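Local atomic coordinates of adhesion and penetration protein autotransporter (Haemophilus influenzae, PDB entry 3SYJ), a protein that promotes adherence and invasion by binding directly to a host cell structure, self-associates, is probably a serine protease, and reaches the bacterial surface as the passenger domain of an autotransporter. Residues F735-S738 / N739-Q743; F774-N778 / S779-H783; V793-E796 / N797-W800; L811-N815 / S816-L820. One frame throughout, in Å; residues are numbered along the deposited sequence.

Overall arrangement
Interactions 1 to 4 follow one another along the chain in the C-terminal half of the Hap passenger domain, and all are corners of its parallel beta-helix. Each joins a strand of one face (734-738, 773-777, 792-796, 810-813) to a strand of the next (742-744, 780-781, 799-801, 816-819). Centres lie about 11 Å apart from interaction 1 to interaction 2, where one coil intervenes, and about 5 Å apart from 2 to 3 and from 3 to 4, which touch as stacked coils. From interaction 1 to interaction 4 the distance between centres is about 20 Å. The repeated corner thus extends an elongated stalk, well away from the predicted protease active site.

Interaction 1: residues F735-S738 / N739-Q743; sequences FTLS and NNATQ
Leu737 and Ala741 pack side chain to side chain round a tight local corner of the parallel beta-helix, where strand 734-738 turns into strand 742-744. The turn itself is type I', running from Ser738 to Ala741 through Asn739 and Asn740, both with the positive phi that asparagine tolerates well. Ala741 N closes it with a bond to Ser738 O (3.0 Å, 162° at the hydrogen). The end-to-end directions of 735-738 and 739-743 differ by 122°, which leaves the side chains of alternate residues meeting in the angle between them. There Leu737 splits its two methyls: CD1 touches Ala741 CB at 3.9 Å, and CD2 touches Gln743 CB, also at 3.9 Å. Phe735 comes next, deeper along the strand, its CE2 lying 3.9 Å from Gln743 OE1 with ring and amide planes 80° apart. The extended Gln743 chain carries its amide into this buried region. NE2 is bonded to Gly725 O of the preceding coil, while OE1 has no polar partner in the model. Val717 of strand 714-718 packs on Leu737, and Val727 reaches both Phe735 and Gln743. On the outer side of the bend Asn739 CG stands beside its own backbone N, bringing ND2 back to Ser738 OG at 2.7 Å, a short but poorly aligned and therefore weak bond.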
loop_
_atom_site.group_PDB
_atom_site.type_symbol
_atom_site.label_atom_id
_atom_site.label_comp_id
_atom_site.label_asym_id
_atom_site.label_seq_id
_atom_site.Cartn_x
_atom_site.Cartn_y
_atom_site.Cartn_z
ATOM N N PHE A 735 -2.127 -19.833 12.882
ATOM C CA PHE A 735 -0.906 -19.806 12.084
ATOM C C PHE A 735 0.328 -19.639 12.954
ATOM O O PHE A 735 0.363 -18.770 13.822
ATOM C CB PHE A 735 -0.954 -18.684 11.051
ATOM C CG PHE A 735 0.341 -18.493 10.310
ATOM C CD1 PHE A 735 0.752 -19.411 9.353
ATOM C CD2 PHE A 735 1.146 -17.392 10.562
ATOM C CE1 PHE A 735 1.943 -19.235 8.663
ATOM C CE2 PHE A 735 2.336 -17.211 9.875
ATOM C CZ PHE A 735 2.736 -18.133 8.926
ATOM N N THR A 736 1.342 -20.464 12.707
ATOM C CA THR A 736 2.577 -20.408 13.480
ATOM C C THR A 736 3.812 -20.257 12.593
ATOM O O THR A 736 4.019 -21.028 11.654
ATOM C CB THR A 736 2.758 -21.659 14.356
ATOM O OG1 THR A 736 1.632 -21.814 15.230
ATOM C CG2 THR A 736 4.020 -21.534 15.190
ATOM N N LEU A 737 4.625 -19.250 12.891
ATOM C CA LEU A 737 5.922 -19.087 12.249
ATOM C C LEU A 737 6.950 -19.382 13.320
ATOM O O LEU A 737 6.994 -18.693 14.339
ATOM C CB LEU A 737 6.093 -17.657 11.733
ATOM C CG LEU A 737 7.335 -17.357 10.888
ATOM C CD1 LEU A 737 7.250 -18.039 9.527
ATOM C CD2 LEU A 737 7.508 -15.862 10.711
ATOM N N SER A 738 7.766 -20.411 13.110
ATOM C CA SER A 738 8.658 -20.870 14.170
ATOM C C SER A 738 10.008 -21.392 13.698
ATOM O O SER A 738 10.303 -21.433 12.504
ATOM C CB SER A 738 7.970 -21.958 15.001
ATOM O OG SER A 738 7.891 -23.173 14.279
ATOM N N ASN A 739 10.827 -21.791 14.665
ATOM C CA ASN A 739 12.091 -22.458 14.388
ATOM C C ASN A 739 12.945 -21.745 13.352
ATOM O O ASN A 739 13.505 -22.364 12.447
ATOM C CB ASN A 739 11.834 -23.911 13.998
ATOM C CG ASN A 739 11.167 -24.694 15.117
ATOM O OD1 ASN A 739 11.817 -25.065 16.092
ATOM N ND2 ASN A 739 9.866 -24.935 14.990
ATOM N N ASN A 740 13.034 -20.429 13.506
ATOM C CA ASN A 740 13.933 -19.600 12.713
ATOM C C ASN A 740 13.535 -19.428 11.246
ATOM O O ASN A 740 14.344 -18.996 10.425
ATOM C CB ASN A 740 15.372 -20.106 12.816
ATOM C CG ASN A 740 16.381 -19.014 12.545
ATOM O OD1 ASN A 740 17.178 -19.101 11.606
ATOM N ND2 ASN A 740 16.337 -17.956 13.354
ATOM N N ALA A 741 12.289 -19.755 10.918
ATOM C CA ALA A 741 11.787 -19.497 9.574
ATOM C C ALA A 741 11.593 -18.000 9.382
ATOM O O ALA A 741 11.591 -17.240 10.349
ATOM C CB ALA A 741 10.484 -20.240 9.330
ATOM N N THR A 742 11.422 -17.586 8.130
ATOM C CA THR A 742 11.245 -16.181 7.794
ATOM C C THR A 742 9.977 -15.977 6.972
ATOM O O THR A 742 9.625 -16.822 6.145
ATOM C CB THR A 742 12.447 -15.656 6.993
ATOM O OG1 THR A 742 13.631 -15.807 7.776
ATOM C CG2 THR A 742 12.273 -14.189 6.634
ATOM N N GLN A 743 9.286 -14.866 7.214
ATOM C CA GLN A 743 8.183 -14.452 6.351
ATOM C C GLN A 743 8.377 -13.035 5.831
ATOM O O GLN A 743 8.586 -12.108 6.606
ATOM C CB GLN A 743 6.829 -14.535 7.061
ATOM C CG GLN A 743 5.710 -13.896 6.231
ATOM C CD GLN A 743 4.356 -13.907 6.917
ATOM O OE1 GLN A 743 4.235 -14.291 8.081
ATOM N NE2 GLN A 743 3.326 -13.477 6.191
#

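Interaction 2: residues F774-N778 / S779-H783; sequences FSLKN and SHFSH
With CG turned away from the backbone N (chi1 -178°), Leu776 reaches across the corner to both Ser779 and Phe781, while Ser779 holds OG beside its own N (chi1 -53°), which directs it back at the carbonyl of Lys777. The Leu776 methyls divide the work: CD1 lies 3.6 Å from Ser779 CB, and CD2 is 3.7 Å from Phe781 CB, the two side chains crossing at about a right angle. The touch on Phe781 is made at CB, and the ring runs on past it. That ring receives His783 N from the following residues, 3.5 Å above its plane and over its centre. At the bend, Ser779 OG lies 2.6 Å from Lys777 O in a hydrogen bond 39° out of the carbonyl plane, spanning Asn778, which has a left-handed backbone conformation. This is a local corner of the parallel beta-helix, where strand 773-777 passes into strand 780-781 on the adjoining face. The buried hydroxyl has a single proton with both Lys777 O and Val757 O of the previous coil within reach, its sharing not fixed, and OG accepts from Ala760 N. Leu776 also has neighbours in both adjacent coils, Val757 on one and Ala798 on the other. At the exposed tip, Asn778 ND2 makes a weak hydrogen bond to Asn797 OD1 of the next coil.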
loop_
_atom_site.group_PDB
_atom_site.type_symbol
_atom_site.label_atom_id
_atom_site.label_comp_id
_atom_site.label_asym_id
_atom_site.label_seq_id
_atom_site.Cartn_x
_atom_site.Cartn_y
_atom_site.Cartn_z
ATOM N N PHE A 774 -2.596 -12.255 18.666
ATOM C CA PHE A 774 -1.258 -12.379 18.108
ATOM C C PHE A 774 -0.237 -12.564 19.215
ATOM O O PHE A 774 -0.175 -11.773 20.157
ATOM C CB PHE A 774 -0.885 -11.159 17.265
ATOM C CG PHE A 774 0.533 -11.189 16.748
ATOM C CD1 PHE A 774 0.912 -12.104 15.776
ATOM C CD2 PHE A 774 1.484 -10.301 17.232
ATOM C CE1 PHE A 774 2.213 -12.131 15.296
ATOM C CE2 PHE A 774 2.784 -10.321 16.758
ATOM C CZ PHE A 774 3.148 -11.239 15.788
ATOM N N SER A 775 0.570 -13.608 19.082
ATOM C CA SER A 775 1.546 -13.952 20.095
ATOM C C SER A 775 2.973 -13.910 19.530
ATOM O O SER A 775 3.268 -14.491 18.484
ATOM C CB SER A 775 1.220 -15.324 20.681
ATOM O OG SER A 775 1.911 -15.539 21.897
ATOM N N LEU A 776 3.848 -13.203 20.235
ATOM C CA LEU A 776 5.235 -13.053 19.830
ATOM C C LEU A 776 6.111 -13.617 20.929
ATOM O O LEU A 776 6.205 -13.037 22.009
ATOM C CB LEU A 776 5.549 -11.576 19.631
ATOM C CG LEU A 776 6.942 -11.196 19.148
ATOM C CD1 LEU A 776 7.220 -11.819 17.790
ATOM C CD2 LEU A 776 7.046 -9.688 19.076
ATOM N N LYS A 777 6.739 -14.759 20.668
ATOM C CA LYS A 777 7.538 -15.431 21.687
ATOM C C LYS A 777 8.979 -15.572 21.245
ATOM O O LYS A 777 9.245 -15.907 20.096
ATOM C CB LYS A 777 6.975 -16.823 21.984
ATOM C CG LYS A 777 5.468 -16.886 22.071
ATOM C CD LYS A 777 4.990 -18.295 22.392
ATOM C CE LYS A 777 3.466 -18.369 22.376
ATOM N NZ LYS A 777 2.951 -19.671 22.889
ATOM N N ASN A 778 9.904 -15.321 22.164
ATOM C CA ASN A 778 11.314 -15.588 21.922
ATOM C C ASN A 778 11.780 -15.039 20.585
ATOM O O ASN A 778 12.602 -15.655 19.908
ATOM C CB ASN A 778 11.579 -17.091 21.979
ATOM C CG ASN A 778 11.023 -17.729 23.233
ATOM O OD1 ASN A 778 9.940 -18.315 23.220
ATOM N ND2 ASN A 778 11.752 -17.601 24.332
ATOM N N SER A 779 11.256 -13.880 20.209
ATOM C CA SER A 779 11.589 -13.288 18.924
ATOM C C SER A 779 11.857 -11.804 19.059
ATOM O O SER A 779 11.483 -11.177 20.048
ATOM C CB SER A 779 10.441 -13.484 17.933
ATOM O OG SER A 779 10.054 -14.843 17.844
ATOM N N HIS A 780 12.514 -11.247 18.050
ATOM C CA HIS A 780 12.595 -9.805 17.913
ATOM C C HIS A 780 11.789 -9.393 16.690
ATOM O O HIS A 780 11.835 -10.054 15.650
ATOM C CB HIS A 780 14.040 -9.313 17.788
ATOM C CG HIS A 780 14.137 -7.869 17.402
ATOM N ND1 HIS A 780 14.031 -6.844 18.319
ATOM C CD2 HIS A 780 14.289 -7.276 16.193
ATOM C CE1 HIS A 780 14.135 -5.684 17.696
ATOM N NE2 HIS A 780 14.294 -5.918 16.404
ATOM N N PHE A 781 11.049 -8.299 16.829
ATOM C CA PHE A 781 10.167 -7.817 15.782
ATOM C C PHE A 781 10.291 -6.301 15.695
ATOM O O PHE A 781 10.375 -5.619 16.722
ATOM C CB PHE A 781 8.735 -8.221 16.107
ATOM C CG PHE A 781 7.727 -7.777 15.093
ATOM C CD1 PHE A 781 7.717 -8.324 13.819
ATOM C CD2 PHE A 781 6.765 -6.836 15.426
ATOM C CE1 PHE A 781 6.779 -7.928 12.890
ATOM C CE2 PHE A 781 5.823 -6.431 14.503
ATOM C CZ PHE A 781 5.826 -6.977 13.232
ATOM N N SER A 782 10.311 -5.779 14.472
ATOM C CA SER A 782 10.577 -4.362 14.250
ATOM C C SER A 782 9.592 -3.728 13.277
ATOM O O SER A 782 9.926 -2.759 12.597
ATOM C CB SER A 782 11.998 -4.168 13.721
ATOM O OG SER A 782 12.127 -4.746 12.433
ATOM N N HIS A 783 8.381 -4.272 13.211
ATOM C CA HIS A 783 7.363 -3.726 12.319
ATOM C C HIS A 783 6.080 -3.326 13.053
ATOM O O HIS A 783 6.044 -3.280 14.281
ATOM C CB HIS A 783 7.081 -4.687 11.158
ATOM C CG HIS A 783 8.254 -4.881 10.247
ATOM N ND1 HIS A 783 8.400 -4.190 9.062
ATOM C CD2 HIS A 783 9.348 -5.670 10.358
ATOM C CE1 HIS A 783 9.528 -4.552 8.479
ATOM N NE2 HIS A 783 10.123 -5.448 9.246
#

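Interaction 3: residues V793-E796 / N797-W800; sequences VTLE and NATW
Thr799 OG1 is hydrogen-bonded to His780 ND1 of the preceding coil, on the outer side of a bend whose inner side is filled by Leu795, Ala798 and Trp800. The Ala798 methyl faces back over the bend to Leu795, with Ala798 CB 4.2 Å from Leu795 CG. Leu795 also serves the far side of the corner: its CD2 is 3.9 Å from Trp800 CB, and the two side chains cross at about a right angle. The tryptophan CG stands anti to the backbone N (chi1 175°), which carries the indole inward beyond the leucine. There NE1 is bonded to His783 O, and the ring meets that of Phe781 with planes about 35° apart. The corner joins strands 792-796 and 799-801, two faces of the parallel beta-helix, with Asn797 in a left-handed conformation at the bend. No hydrogen bond joins the two segments, and their polar groups bond to neighbouring coils, Ala798 N to Ser816 OG on one side and Glu796 O to Asn778 N on the other. Outside the bend, Glu796 and Asn797 run side by side and point the same way, the carboxylate and amide planes 50° apart.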
loop_
_atom_site.group_PDB
_atom_site.type_symbol
_atom_site.label_atom_id
_atom_site.label_comp_id
_atom_site.label_asym_id
_atom_site.label_seq_id
_atom_site.Cartn_x
_atom_site.Cartn_y
_atom_site.Cartn_z
ATOM N N VAL A 793 -2.821 -8.728 22.022
ATOM C CA VAL A 793 -1.452 -8.968 21.599
ATOM C C VAL A 793 -0.680 -9.426 22.823
ATOM O O VAL A 793 -0.863 -8.882 23.911
ATOM C CB VAL A 793 -0.800 -7.696 21.021
ATOM C CG1 VAL A 793 0.674 -7.933 20.749
ATOM C CG2 VAL A 793 -1.508 -7.264 19.755
ATOM N N THR A 794 0.176 -10.427 22.648
ATOM C CA THR A 794 0.946 -10.978 23.755
ATOM C C THR A 794 2.418 -11.161 23.391
ATOM O O THR A 794 2.741 -11.691 22.330
ATOM C CB THR A 794 0.369 -12.328 24.199
ATOM O OG1 THR A 794 -1.033 -12.182 24.458
ATOM C CG2 THR A 794 1.069 -12.826 25.453
ATOM N N LEU A 795 3.306 -10.719 24.276
ATOM C CA LEU A 795 4.735 -10.925 24.094
ATOM C C LEU A 795 5.302 -11.791 25.214
ATOM O O LEU A 795 4.979 -11.593 26.386
ATOM C CB LEU A 795 5.475 -9.585 24.046
ATOM C CG LEU A 795 5.510 -8.822 22.717
ATOM C CD1 LEU A 795 4.131 -8.344 22.319
ATOM C CD2 LEU A 795 6.476 -7.649 22.794
ATOM N N GLU A 796 6.143 -12.755 24.855
ATOM C CA GLU A 796 6.854 -13.544 25.858
ATOM C C GLU A 796 8.312 -13.736 25.467
ATOM O O GLU A 796 8.609 -14.291 24.410
ATOM C CB GLU A 796 6.199 -14.907 26.071
ATOM C CG GLU A 796 6.813 -15.678 27.232
ATOM C CD GLU A 796 6.457 -17.154 27.232
ATOM O OE1 GLU A 796 5.588 -17.568 26.431
ATOM O OE2 GLU A 796 7.054 -17.901 28.037
ATOM N N ASN A 797 9.213 -13.284 26.331
ATOM C CA ASN A 797 10.639 -13.343 26.051
ATOM C C ASN A 797 10.944 -12.695 24.717
ATOM O O ASN A 797 11.802 -13.162 23.970
ATOM C CB ASN A 797 11.125 -14.789 26.056
ATOM C CG ASN A 797 10.689 -15.537 27.296
ATOM O OD1 ASN A 797 10.235 -16.682 27.224
ATOM N ND2 ASN A 797 10.806 -14.883 28.450
ATOM N N ALA A 798 10.235 -11.608 24.427
ATOM C CA ALA A 798 10.332 -10.953 23.127
ATOM C C ALA A 798 10.696 -9.480 23.232
ATOM O O ALA A 798 10.429 -8.826 24.234
ATOM C CB ALA A 798 9.025 -11.110 22.365
ATOM N N THR A 799 11.318 -8.963 22.186
ATOM C CA THR A 799 11.538 -7.533 22.072
ATOM C C THR A 799 10.809 -7.025 20.833
ATOM O O THR A 799 10.766 -7.702 19.801
ATOM C CB THR A 799 13.036 -7.184 21.981
ATOM O OG1 THR A 799 13.608 -7.799 20.819
ATOM C CG2 THR A 799 13.772 -7.662 23.221
ATOM N N TRP A 800 10.227 -5.838 20.946
ATOM C CA TRP A 800 9.531 -5.217 19.828
ATOM C C TRP A 800 9.950 -3.760 19.682
ATOM O O TRP A 800 9.803 -2.968 20.613
ATOM C CB TRP A 800 8.020 -5.311 20.036
ATOM C CG TRP A 800 7.216 -4.602 19.000
ATOM C CD1 TRP A 800 7.560 -4.391 17.698
ATOM C CD2 TRP A 800 5.916 -4.031 19.169
ATOM N NE1 TRP A 800 6.561 -3.711 17.047
ATOM C CE2 TRP A 800 5.537 -3.480 17.928
ATOM C CE3 TRP A 800 5.032 -3.930 20.251
ATOM C CZ2 TRP A 800 4.312 -2.836 17.738
ATOM C CZ3 TRP A 800 3.818 -3.288 20.059
ATOM C CH2 TRP A 800 3.470 -2.750 18.813
#

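Interaction 4: residues L811-N815 / S816-L820; sequences LTLNN and STITL
A corner between two faces of the parallel beta-helix is made here, where Leu811 and Leu813 of one strand meet Ile818 of the next. The strand axes of 811-813 and 816-819 run 124° apart and approach to 8.4 Å, so the side chains that turn into the angle between them can meet. Ile818 CD1 is the hub: it lies 4.0 Å from Leu811 CD2 and 4.1 Å from Leu813 CD2. Leu811 comes at it tip to tip, whereas Leu813 crosses it at about a right angle. With CG1 beside its backbone N (chi1 -62°), Ile818 extends CD1 back to the first strand. The other Leu813 methyl, CD1, sits 4.3 Å from Ser816 O, closer to the bend. All these residues are buried, and the neighbouring coils enclose them: Leu795 packs on Leu813 from the coil before, Phe865 on Leu813 and Ile818 from the coil after. The chain turns at Asn814 and Asn815; Asn815 is left-handed, and its side chain points away. Ser816 places OG beside its own N, 3.2 Å from Asn814 O, although the stronger partner of this hydroxyl is Ala798 N. This corner thus has two asparagines at its bend, and its aliphatic side chains, facing inward between two faces, are typical of the right-handed parallel beta-helix of autotransporter passenger domains.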
loop_
_atom_site.group_PDB
_atom_site.type_symbol
_atom_site.label_atom_id
_atom_site.label_comp_id
_atom_site.label_asym_id
_atom_site.label_seq_id
_atom_site.Cartn_x
_atom_site.Cartn_y
_atom_site.Cartn_z
ATOM N N LEU A 811 -2.964 -5.777 25.592
ATOM C CA LEU A 811 -1.581 -6.085 25.409
ATOM C C LEU A 811 -1.073 -6.727 26.668
ATOM O O LEU A 811 -1.295 -6.238 27.726
ATOM C CB LEU A 811 -0.806 -4.803 25.132
ATOM C CG LEU A 811 0.709 -4.796 25.214
ATOM C CD1 LEU A 811 1.282 -5.648 24.210
ATOM C CD2 LEU A 811 1.261 -3.401 25.096
ATOM N N THR A 812 -0.390 -7.842 26.540
ATOM C CA THR A 812 0.105 -8.579 27.693
ATOM C C THR A 812 1.610 -8.756 27.596
ATOM O O THR A 812 2.114 -9.285 26.606
ATOM C CB THR A 812 -0.560 -9.959 27.798
ATOM O OG1 THR A 812 -1.953 -9.799 28.092
ATOM C CG2 THR A 812 0.094 -10.781 28.895
ATOM N N LEU A 813 2.327 -8.305 28.618
ATOM C CA LEU A 813 3.778 -8.433 28.634
ATOM C C LEU A 813 4.210 -9.512 29.603
ATOM O O LEU A 813 3.576 -9.722 30.633
ATOM C CB LEU A 813 4.439 -7.118 29.033
ATOM C CG LEU A 813 4.295 -5.990 28.025
ATOM C CD1 LEU A 813 5.314 -4.911 28.321
ATOM C CD2 LEU A 813 4.479 -6.543 26.625
ATOM N N ASN A 814 5.302 -10.184 29.269
ATOM C CA ASN A 814 5.896 -11.180 30.141
ATOM C C ASN A 814 7.365 -11.310 29.795
ATOM O O ASN A 814 7.716 -11.910 28.780
ATOM C CB ASN A 814 5.181 -12.524 29.977
ATOM C CG ASN A 814 6.011 -13.697 30.476
ATOM O OD1 ASN A 814 6.954 -13.528 31.253
ATOM N ND2 ASN A 814 5.659 -14.901 30.029
ATOM N N ASN A 815 8.220 -10.738 30.636
ATOM C CA ASN A 815 9.658 -10.755 30.400
ATOM C C ASN A 815 9.992 -10.265 29.001
ATOM O O ASN A 815 10.878 -10.810 28.339
ATOM C CB ASN A 815 10.220 -12.159 30.607
ATOM C CG ASN A 815 11.740 -12.189 30.600
ATOM O OD1 ASN A 815 12.344 -13.236 30.386
ATOM N ND2 ASN A 815 12.362 -11.037 30.831
ATOM N N SER A 816 9.274 -9.241 28.553
ATOM C CA SER A 816 9.461 -8.692 27.216
ATOM C C SER A 816 9.694 -7.176 27.232
ATOM O O SER A 816 9.296 -6.483 28.169
ATOM C CB SER A 816 8.262 -9.037 26.330
ATOM O OG SER A 816 8.270 -10.415 25.991
ATOM N N THR A 817 10.335 -6.670 26.183
ATOM C CA THR A 817 10.666 -5.251 26.094
ATOM C C THR A 817 10.086 -4.592 24.847
ATOM O O THR A 817 10.221 -5.112 23.745
ATOM C CB THR A 817 12.191 -5.044 26.096
ATOM O OG1 THR A 817 12.709 -5.408 27.377
ATOM C CG2 THR A 817 12.543 -3.589 25.806
ATOM N N ILE A 818 9.441 -3.446 25.025
ATOM C CA ILE A 818 8.963 -2.669 23.896
ATOM C C ILE A 818 9.750 -1.374 23.777
ATOM O O ILE A 818 9.713 -0.536 24.671
ATOM C CB ILE A 818 7.477 -2.309 24.034
ATOM C CG1 ILE A 818 6.613 -3.571 24.059
ATOM C CG2 ILE A 818 7.055 -1.387 22.897
ATOM C CD1 ILE A 818 5.134 -3.300 24.205
ATOM N N THR A 819 10.466 -1.217 22.670
ATOM C CA THR A 819 11.149 0.032 22.377
ATOM C C THR A 819 10.245 0.915 21.525
ATOM O O THR A 819 9.933 0.578 20.380
ATOM C CB THR A 819 12.463 -0.221 21.642
ATOM O OG1 THR A 819 13.220 -1.204 22.358
ATOM C CG2 THR A 819 13.268 1.060 21.533
ATOM N N LEU A 820 9.827 2.046 22.087
ATOM C CA LEU A 820 8.805 2.887 21.470
ATOM C C LEU A 820 9.282 3.583 20.202
ATOM O O LEU A 820 8.476 4.009 19.381
ATOM C CB LEU A 820 8.297 3.932 22.469
ATOM C CG LEU A 820 7.517 3.448 23.695
ATOM C CD1 LEU A 820 7.046 4.632 24.522
ATOM C CD2 LEU A 820 6.333 2.605 23.276
#